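Local coordinates for protein immunomodulatory active chitinase (PDB 6G9C) that probably hydrolyses chitin as a secreted glycosyl hydrolase family 18 enzyme and, as a helminth product, displays immunomodulatory properties, at residues A[147-152]-A[187-192]; A[203-208]-A[256-261]; A[219-224]-A[231-236]. All blocks are in the same frame, centred on the assembly; numbering follows the deposited sequence.

Interaction 1: residues A[147-152]-A[187-192]; sequences GFDLDW and LFTAAV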
# COMPACT_ATOMS: atom_id res chain seq x y z
N GLY A 147 -6.49 -6.24 9.53
CA GLY A 147 -7.33 -6.90 10.51
C GLY A 147 -6.75 -8.23 10.92
O GLY A 147 -5.69 -8.65 10.45
N PHE A 148 -7.48 -8.88 11.84
CA PHE A 148 -7.08 -10.12 12.47
C PHE A 148 -8.22 -11.12 12.39
O PHE A 148 -9.38 -10.76 12.62
CB PHE A 148 -6.71 -9.88 13.95
CG PHE A 148 -6.38 -11.14 14.69
CD1 PHE A 148 -5.38 -11.98 14.24
CD2 PHE A 148 -7.07 -11.49 15.85
CE1 PHE A 148 -5.05 -13.15 14.93
CE2 PHE A 148 -6.76 -12.65 16.55
CZ PHE A 148 -5.74 -13.49 16.09
N ASP A 149 -7.89 -12.37 12.06
CA ASP A 149 -8.86 -13.46 11.94
C ASP A 149 -8.43 -14.59 12.88
O ASP A 149 -7.38 -15.21 12.68
CB ASP A 149 -8.94 -13.93 10.48
CG ASP A 149 -9.84 -15.13 10.31
OD1 ASP A 149 -11.04 -15.03 10.65
OD2 ASP A 149 -9.36 -16.16 9.80
N LEU A 150 -9.23 -14.82 13.93
CA LEU A 150 -8.92 -15.78 14.97
C LEU A 150 -9.48 -17.15 14.58
O LEU A 150 -10.70 -17.30 14.46
CB LEU A 150 -9.50 -15.31 16.31
CG LEU A 150 -9.32 -16.23 17.52
CD1 LEU A 150 -7.85 -16.52 17.76
CD2 LEU A 150 -9.95 -15.55 18.74
N ASP A 151 -8.59 -18.13 14.37
CA ASP A 151 -9.01 -19.46 13.92
C ASP A 151 -8.63 -20.52 14.94
O ASP A 151 -7.97 -21.51 14.61
CB ASP A 151 -8.39 -19.81 12.56
CG ASP A 151 -8.77 -18.83 11.46
OD1 ASP A 151 -9.66 -17.97 11.69
OD2 ASP A 151 -8.20 -18.93 10.34
N TRP A 152 -9.03 -20.32 16.19
CA TRP A 152 -8.84 -21.33 17.23
C TRP A 152 -9.80 -22.48 16.98
O TRP A 152 -11.02 -22.28 16.98
CB TRP A 152 -9.08 -20.66 18.58
CG TRP A 152 -9.00 -21.47 19.83
CD1 TRP A 152 -8.96 -22.83 19.96
CD2 TRP A 152 -9.00 -20.93 21.16
NE1 TRP A 152 -8.91 -23.17 21.31
CE2 TRP A 152 -8.94 -22.03 22.06
CE3 TRP A 152 -9.04 -19.63 21.68
CZ2 TRP A 152 -8.91 -21.85 23.45
CZ3 TRP A 152 -9.01 -19.46 23.06
CH2 TRP A 152 -8.95 -20.57 23.93
N LEU A 187 -9.89 -4.60 11.57
CA LEU A 187 -11.00 -5.55 11.53
C LEU A 187 -10.70 -6.76 12.41
O LEU A 187 -9.54 -7.08 12.69
CB LEU A 187 -11.25 -6.00 10.09
CG LEU A 187 -11.65 -4.86 9.16
CD1 LEU A 187 -11.66 -5.32 7.69
CD2 LEU A 187 -12.99 -4.28 9.57
N PHE A 188 -11.76 -7.44 12.83
CA PHE A 188 -11.60 -8.56 13.75
C PHE A 188 -12.67 -9.59 13.41
O PHE A 188 -13.86 -9.34 13.59
CB PHE A 188 -11.72 -8.09 15.20
CG PHE A 188 -11.59 -9.20 16.22
CD1 PHE A 188 -10.86 -10.35 15.94
CD2 PHE A 188 -12.20 -9.09 17.46
CE1 PHE A 188 -10.75 -11.37 16.90
CE2 PHE A 188 -12.10 -10.10 18.40
CZ PHE A 188 -11.38 -11.24 18.13
N THR A 189 -12.23 -10.75 12.93
CA THR A 189 -13.13 -11.82 12.55
C THR A 189 -12.68 -13.11 13.22
O THR A 189 -11.63 -13.17 13.86
CB THR A 189 -13.15 -11.99 11.01
OG1 THR A 189 -11.85 -12.40 10.54
CG2 THR A 189 -13.56 -10.68 10.32
N ALA A 190 -13.49 -14.16 13.06
CA ALA A 190 -13.09 -15.48 13.53
C ALA A 190 -13.68 -16.54 12.61
O ALA A 190 -14.79 -16.39 12.12
CB ALA A 190 -13.55 -15.73 14.98
N ALA A 191 -12.91 -17.60 12.38
CA ALA A 191 -13.44 -18.80 11.73
C ALA A 191 -13.93 -19.74 12.83
O ALA A 191 -13.21 -19.96 13.81
CB ALA A 191 -12.38 -19.48 10.86
N VAL A 192 -15.14 -20.26 12.66
CA VAL A 192 -15.85 -20.89 13.77
C VAL A 192 -16.42 -22.24 13.34
O VAL A 192 -16.65 -22.49 12.15
CB VAL A 192 -16.98 -19.98 14.32
CG1 VAL A 192 -16.41 -18.64 14.82
CG2 VAL A 192 -18.05 -19.77 13.26
O HOH W 1 -13.13 -20.97 16.25

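Interaction 2: residues A[203-208]-A[256-261]; sequences YDVPAL and KYWSDK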
# COMPACT_ATOMS: atom_id res chain seq x y z
N TYR A 203 -18.73 -21.43 22.46
CA TYR A 203 -18.98 -20.08 21.95
C TYR A 203 -20.19 -19.46 22.64
O TYR A 203 -21.30 -20.00 22.55
CB TYR A 203 -19.24 -20.10 20.46
CG TYR A 203 -18.14 -20.68 19.59
CD1 TYR A 203 -18.06 -22.05 19.35
CD2 TYR A 203 -17.22 -19.84 18.97
CE1 TYR A 203 -17.07 -22.57 18.52
CE2 TYR A 203 -16.23 -20.35 18.14
CZ TYR A 203 -16.16 -21.71 17.91
OH TYR A 203 -15.17 -22.22 17.09
N ASP A 204 -19.98 -18.32 23.29
CA ASP A 204 -21.07 -17.49 23.80
C ASP A 204 -21.54 -16.64 22.63
O ASP A 204 -21.01 -15.56 22.35
CB ASP A 204 -20.60 -16.63 24.98
CG ASP A 204 -21.73 -15.89 25.68
OD1 ASP A 204 -22.69 -15.49 24.99
OD2 ASP A 204 -21.66 -15.71 26.92
N VAL A 205 -22.55 -17.14 21.91
CA VAL A 205 -22.86 -16.60 20.58
C VAL A 205 -23.38 -15.16 20.65
O VAL A 205 -22.89 -14.31 19.90
CB VAL A 205 -23.82 -17.52 19.81
CG1 VAL A 205 -24.22 -16.88 18.49
CG2 VAL A 205 -23.16 -18.87 19.56
N PRO A 206 -24.35 -14.83 21.53
CA PRO A 206 -24.81 -13.42 21.56
C PRO A 206 -23.74 -12.44 22.00
O PRO A 206 -23.69 -11.32 21.49
CB PRO A 206 -25.99 -13.46 22.54
CG PRO A 206 -26.42 -14.88 22.56
CD PRO A 206 -25.16 -15.67 22.43
N ALA A 207 -22.87 -12.84 22.93
CA ALA A 207 -21.81 -11.93 23.36
C ALA A 207 -20.77 -11.73 22.27
O ALA A 207 -20.29 -10.61 22.05
CB ALA A 207 -21.16 -12.44 24.64
N LEU A 208 -20.42 -12.81 21.56
CA LEU A 208 -19.43 -12.71 20.49
C LEU A 208 -19.94 -11.87 19.33
O LEU A 208 -19.14 -11.20 18.67
CB LEU A 208 -19.05 -14.10 20.00
CG LEU A 208 -18.21 -14.94 20.96
CD1 LEU A 208 -18.17 -16.37 20.44
CD2 LEU A 208 -16.81 -14.35 21.12
N LYS A 256 -28.13 -22.03 10.07
CA LYS A 256 -29.35 -21.74 10.80
C LYS A 256 -29.14 -21.86 12.30
O LYS A 256 -29.75 -21.12 13.08
CB LYS A 256 -30.48 -22.67 10.35
CG LYS A 256 -31.79 -22.50 11.12
CD LYS A 256 -32.87 -23.42 10.56
CE LYS A 256 -34.25 -23.00 11.03
NZ LYS A 256 -34.40 -23.14 12.50
N TYR A 257 -28.27 -22.78 12.73
CA TYR A 257 -28.03 -22.94 14.16
C TYR A 257 -27.34 -21.71 14.74
O TYR A 257 -27.73 -21.23 15.81
CB TYR A 257 -27.20 -24.20 14.44
CG TYR A 257 -27.18 -24.54 15.92
CD1 TYR A 257 -28.30 -25.08 16.54
CD2 TYR A 257 -26.06 -24.28 16.70
CE1 TYR A 257 -28.29 -25.37 17.90
CE2 TYR A 257 -26.04 -24.57 18.05
CZ TYR A 257 -27.16 -25.12 18.64
OH TYR A 257 -27.15 -25.41 19.98
N TRP A 258 -26.31 -21.20 14.06
CA TRP A 258 -25.67 -19.97 14.53
C TRP A 258 -26.67 -18.83 14.61
O TRP A 258 -26.66 -18.06 15.58
CB TRP A 258 -24.51 -19.61 13.61
CG TRP A 258 -23.25 -20.29 14.00
CD1 TRP A 258 -22.82 -21.52 13.59
CD2 TRP A 258 -22.25 -19.79 14.90
NE1 TRP A 258 -21.61 -21.82 14.17
CE2 TRP A 258 -21.24 -20.78 14.99
CE3 TRP A 258 -22.10 -18.61 15.63
CZ2 TRP A 258 -20.10 -20.62 15.78
CZ3 TRP A 258 -20.96 -18.45 16.42
CH2 TRP A 258 -19.98 -19.45 16.48
N SER A 259 -27.55 -18.72 13.61
CA SER A 259 -28.64 -17.74 13.68
C SER A 259 -29.52 -17.98 14.90
O SER A 259 -29.80 -17.06 15.67
CB SER A 259 -29.46 -17.78 12.40
OG SER A 259 -30.48 -16.79 12.40
N ASP A 260 -29.97 -19.23 15.08
CA ASP A 260 -30.86 -19.53 16.20
C ASP A 260 -30.20 -19.23 17.54
O ASP A 260 -30.89 -18.93 18.52
CB ASP A 260 -31.31 -21.00 16.16
CG ASP A 260 -32.33 -21.28 15.07
OD1 ASP A 260 -33.02 -20.34 14.62
OD2 ASP A 260 -32.45 -22.46 14.68
N LYS A 261 -28.87 -19.30 17.60
CA LYS A 261 -28.13 -19.06 18.83
C LYS A 261 -27.88 -17.58 19.09
O LYS A 261 -27.41 -17.23 20.17
CB LYS A 261 -26.80 -19.80 18.80
CG LYS A 261 -26.96 -21.31 18.83
CD LYS A 261 -27.09 -21.81 20.25
CE LYS A 261 -25.78 -21.65 21.01
NZ LYS A 261 -25.89 -22.24 22.38
O HOH W 2 -23.15 -21.83 23.71

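Interaction 3: residues A[219-224]-A[231-236]; sequences CYDFHG and GINSPL. With EDO (1,2-ethanediol), chain D; EDO (1,2-ethanediol), chain E.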
# COMPACT_ATOMS: atom_id res chain seq x y z
N CYS A 219 -18.44 -24.50 7.45
CA CYS A 219 -19.44 -25.52 7.13
C CYS A 219 -18.89 -26.40 6.00
O CYS A 219 -19.35 -26.39 4.86
CB CYS A 219 -20.77 -24.87 6.77
SG CYS A 219 -20.60 -23.44 5.67
N TYR A 220 -17.86 -27.15 6.37
CA TYR A 220 -17.22 -28.15 5.52
C TYR A 220 -16.45 -29.08 6.44
O TYR A 220 -16.45 -28.91 7.67
CB TYR A 220 -16.34 -27.51 4.44
CG TYR A 220 -15.50 -26.32 4.88
CD1 TYR A 220 -14.42 -26.49 5.75
CD2 TYR A 220 -15.78 -25.04 4.41
CE1 TYR A 220 -13.64 -25.39 6.16
CE2 TYR A 220 -15.01 -23.95 4.81
CZ TYR A 220 -13.95 -24.12 5.68
OH TYR A 220 -13.20 -23.03 6.05
N ASP A 221 -15.79 -30.07 5.84
CA ASP A 221 -15.20 -31.18 6.60
C ASP A 221 -16.25 -31.92 7.44
O ASP A 221 -15.92 -32.45 8.50
CB ASP A 221 -14.06 -30.73 7.51
CG ASP A 221 -12.95 -30.04 6.77
OD1 ASP A 221 -12.75 -30.31 5.57
OD2 ASP A 221 -12.24 -29.24 7.42
N PHE A 222 -17.51 -31.95 7.00
CA PHE A 222 -18.51 -32.72 7.75
C PHE A 222 -18.22 -34.21 7.69
O PHE A 222 -18.53 -34.95 8.64
CB PHE A 222 -19.92 -32.44 7.21
CG PHE A 222 -20.42 -31.06 7.52
CD1 PHE A 222 -20.73 -30.69 8.83
CD2 PHE A 222 -20.58 -30.14 6.51
CE1 PHE A 222 -21.20 -29.42 9.12
CE2 PHE A 222 -21.05 -28.85 6.79
CZ PHE A 222 -21.36 -28.50 8.10
N HIS A 223 -17.63 -34.67 6.58
CA HIS A 223 -17.29 -36.06 6.36
C HIS A 223 -15.95 -36.12 5.65
O HIS A 223 -15.57 -35.19 4.93
CB HIS A 223 -18.39 -36.76 5.54
CG HIS A 223 -19.72 -36.71 6.21
ND1 HIS A 223 -20.03 -37.49 7.31
CD2 HIS A 223 -20.80 -35.93 5.99
CE1 HIS A 223 -21.25 -37.21 7.71
NE2 HIS A 223 -21.75 -36.26 6.93
N GLY A 224 -15.22 -37.21 5.86
CA GLY A 224 -13.88 -37.33 5.32
C GLY A 224 -13.30 -38.68 5.66
O GLY A 224 -13.97 -39.55 6.21
N GLY A 231 -18.86 -40.12 2.14
CA GLY A 231 -19.82 -39.12 2.55
C GLY A 231 -19.45 -37.79 1.93
O GLY A 231 -18.46 -37.67 1.21
N ILE A 232 -20.27 -36.78 2.23
CA ILE A 232 -20.22 -35.49 1.54
C ILE A 232 -19.44 -34.48 2.38
O ILE A 232 -19.78 -34.24 3.54
CB ILE A 232 -21.63 -34.96 1.26
CG1 ILE A 232 -22.48 -36.02 0.54
CG2 ILE A 232 -21.55 -33.70 0.41
CD1 ILE A 232 -21.93 -36.43 -0.80
N ASN A 233 -18.41 -33.88 1.78
CA ASN A 233 -17.58 -32.91 2.49
C ASN A 233 -18.42 -31.73 2.99
O ASN A 233 -18.35 -31.35 4.17
CB ASN A 233 -16.44 -32.44 1.58
CG ASN A 233 -15.50 -31.46 2.28
OD1 ASN A 233 -15.11 -31.67 3.43
ND2 ASN A 233 -15.13 -30.38 1.59
N SER A 234 -19.24 -31.15 2.13
CA SER A 234 -19.98 -29.93 2.46
C SER A 234 -21.32 -29.95 1.76
O SER A 234 -21.53 -29.27 0.74
CB SER A 234 -19.16 -28.68 2.08
OG SER A 234 -19.79 -27.48 2.50
N PRO A 235 -22.27 -30.74 2.27
CA PRO A 235 -23.59 -30.78 1.64
C PRO A 235 -24.35 -29.50 1.95
O PRO A 235 -24.30 -28.99 3.07
CB PRO A 235 -24.26 -32.00 2.29
CG PRO A 235 -23.61 -32.12 3.64
CD PRO A 235 -22.20 -31.58 3.49
N LEU A 236 -25.06 -28.99 0.94
CA LEU A 236 -25.91 -27.83 1.17
C LEU A 236 -27.10 -28.20 2.04
O LEU A 236 -27.43 -27.48 2.99
CB LEU A 236 -26.38 -27.24 -0.16
CG LEU A 236 -27.34 -26.04 -0.04
CD1 LEU A 236 -26.72 -24.94 0.81
CD2 LEU A 236 -27.71 -25.51 -1.42
C1 EDO D . -9.87 -25.96 6.24
O1 EDO D . -10.05 -25.92 7.65
C2 EDO D . -10.45 -27.25 5.66
O2 EDO D . -9.94 -28.38 6.37
C1 EDO E . -8.83 -22.28 8.74
O1 EDO E . -8.83 -23.70 9.07
C2 EDO E . -10.22 -21.77 8.35
O2 EDO E . -10.77 -22.61 7.30

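Interaction 1: residues A[147-152]-A[187-192]
Phe148 and Phe188 show how neighbouring parallel strands keep aromatic and polar side chains on separate faces. Their shared torsion, with CG anti to the backbone N (chi1 179° in Phe188), sends both rings the same way, side by side. CD2 of Phe148 lies 3.8 Å from CE1 of Phe188. The Phe188 ring turns its edge to the Phe148 carbonyl oxygen and to CB of Leu150, which extends the same apolar face with Ala190.

On the other face, Asp149 and Thr189 meet obliquely. The hydroxyl of Thr189, tucked between its own N and carbonyl carbon (chi1 64°), gives a 2.8 Å bond from OG1 to OD1 of Asp149, approaching the anti side of that oxygen somewhat out of the carboxylate plane. Ser108 and Tyr38 bond to the other oxygen, OD2; three hydroxyls thus hold the carboxylate, which should limit its rotation.

Backbone bonds join the strands in parallel register, among them Leu150 N to Thr189 O at 2.9 Å. Near the C-terminal end, Ala191 N bonds to Leu150 O at 3.0 Å and only weakly to Asp151 OD1 at 3.3 Å. There a water sits 2.6 Å from both Trp152 O and Ala191 O.

Residues 147-152 supply the middle of the DxxDxDxE signature of family 18, with Asp149 and Asp151 as its second and third aspartates; the closing glutamate follows directly. Helix 160-181 connects the two strands in a beta-alpha-beta unit of the TIM barrel, with strand 104-110 flanking 147-151 and strand 214-218 flanking 187-193.

Interaction 2: residues A[203-208]-A[256-261]
Trp258 drives the outer edge of its six-membered ring at one face of Tyr203, an edge-to-face pair with planes 69° apart. CH2 makes the approach, coming within 3.7 Å of Tyr203 CD2 and lying above the rim of that ring rather than its middle. The polar ends of both aromatics turn to one residue: Trp258 NE1 donates to Ser193 O, and Tyr203 OH bonds to Ser193 N. The pair is thereby tied to the end of strand 187-193. Val205 fills the angle beside the indole, its CG2 methyl 3.9 Å from CZ3 of Trp258 and 3.8 Å from CB of Lys261. This is the dense, buried side.

Outward, the contact thins and becomes polar. Pro206 merely rests its CG 3.5 Å from the carbonyl oxygen of Lys261. The Lys261 chain bends at chi2 (-85°) and again at chi3, folding back so that NZ forms a salt bridge with Asp200 and reaches a water at 3.1 Å; that water also lies 2.8 Å from Tyr203 O. On the exposed flank of helix 251-261, Lys256 and Asp260 pair with each other instead of crossing.

Asp204 stands at the N-cap of helix 205-211, though its bond to Ala207 N is weak. The start of helix 205-211 and the C-terminal part of helix 251-261, successive helices of the chain, thus pack together in the helical layer that surrounds the strands of a TIM barrel.

Interaction 3: residues A[219-224]-A[231-236]
His223 lays its side chain against the backbone around Ile232, and following it outward illustrates how a loop is fastened by its own return. CB lies 3.5 Å from the carbonyl oxygen of Ile232. CG is placed anti to the carbonyl carbon of His223 (chi1 -59°), which carries the ring along that same oxygen: CG remains near it, and CD2 reaches Ile232 O at 3.1 Å, with the oxygen at the ring edge and in its plane. On the far side of the imidazole, ND1 is hydrogen-bonded to Glu227, which also accepts from Gly224 N, while Phe246 meets the ring edge-to-face.

Asn233 holds the preceding turn with two oxygens. Its side-chain OD1 accepts from Asp221 N at 3.0 Å, the donor standing well above the amide plane, and its backbone O takes the straighter bond from Phe222 N, also 3.0 Å and in the carbonyl plane. Ser234 OG donates to Cys219 O at 2.6 Å. Beside these bonds the Phe222 ring brings CD2 to 3.7 Å from CD of Pro235.

The sequence 218-221 matches the MxYD motif of family 18 chitinases. Tyr220 OH hydrogen-bonds to O2 of the chain E ethanediol at 2.8 Å. Asp221 OD2 accepts from O2 of the chain D ethanediol at 2.7 Å, while its OD1 forms a salt bridge with Arg277 and a hydrogen bond with Tyr275 OH. One backbone and two side-chain bonds thus fix the turn, although buried His223 O finds no partner. The ethanediols, probably from the crystallisation liquor, may mark part of the sugar-binding cleft.

In the fold
All three contacts are largely buried, yet they belong to different parts of one TIM barrel: strand, helix layer and loop. The centre of interaction 1 is about 11 Å from the chain centre, and adjacent strands join there mainly through backbone bonds. Interaction 2, its centre about 19 Å from the chain centre, packs helix ends by aromatic and aliphatic contact and has the more exposed margin. It touches interaction 1 directly: Val192 CG2 lies 3.4 Å from Trp258 CZ2. Interaction 3 binds a loop following strand 214-218 to itself through a backbone bond and bonds of Asn and Ser side chains to main-chain atoms; it falls between the segments of interaction 2 in sequence without touching them. Ethanediols lie near interactions 1 and 3.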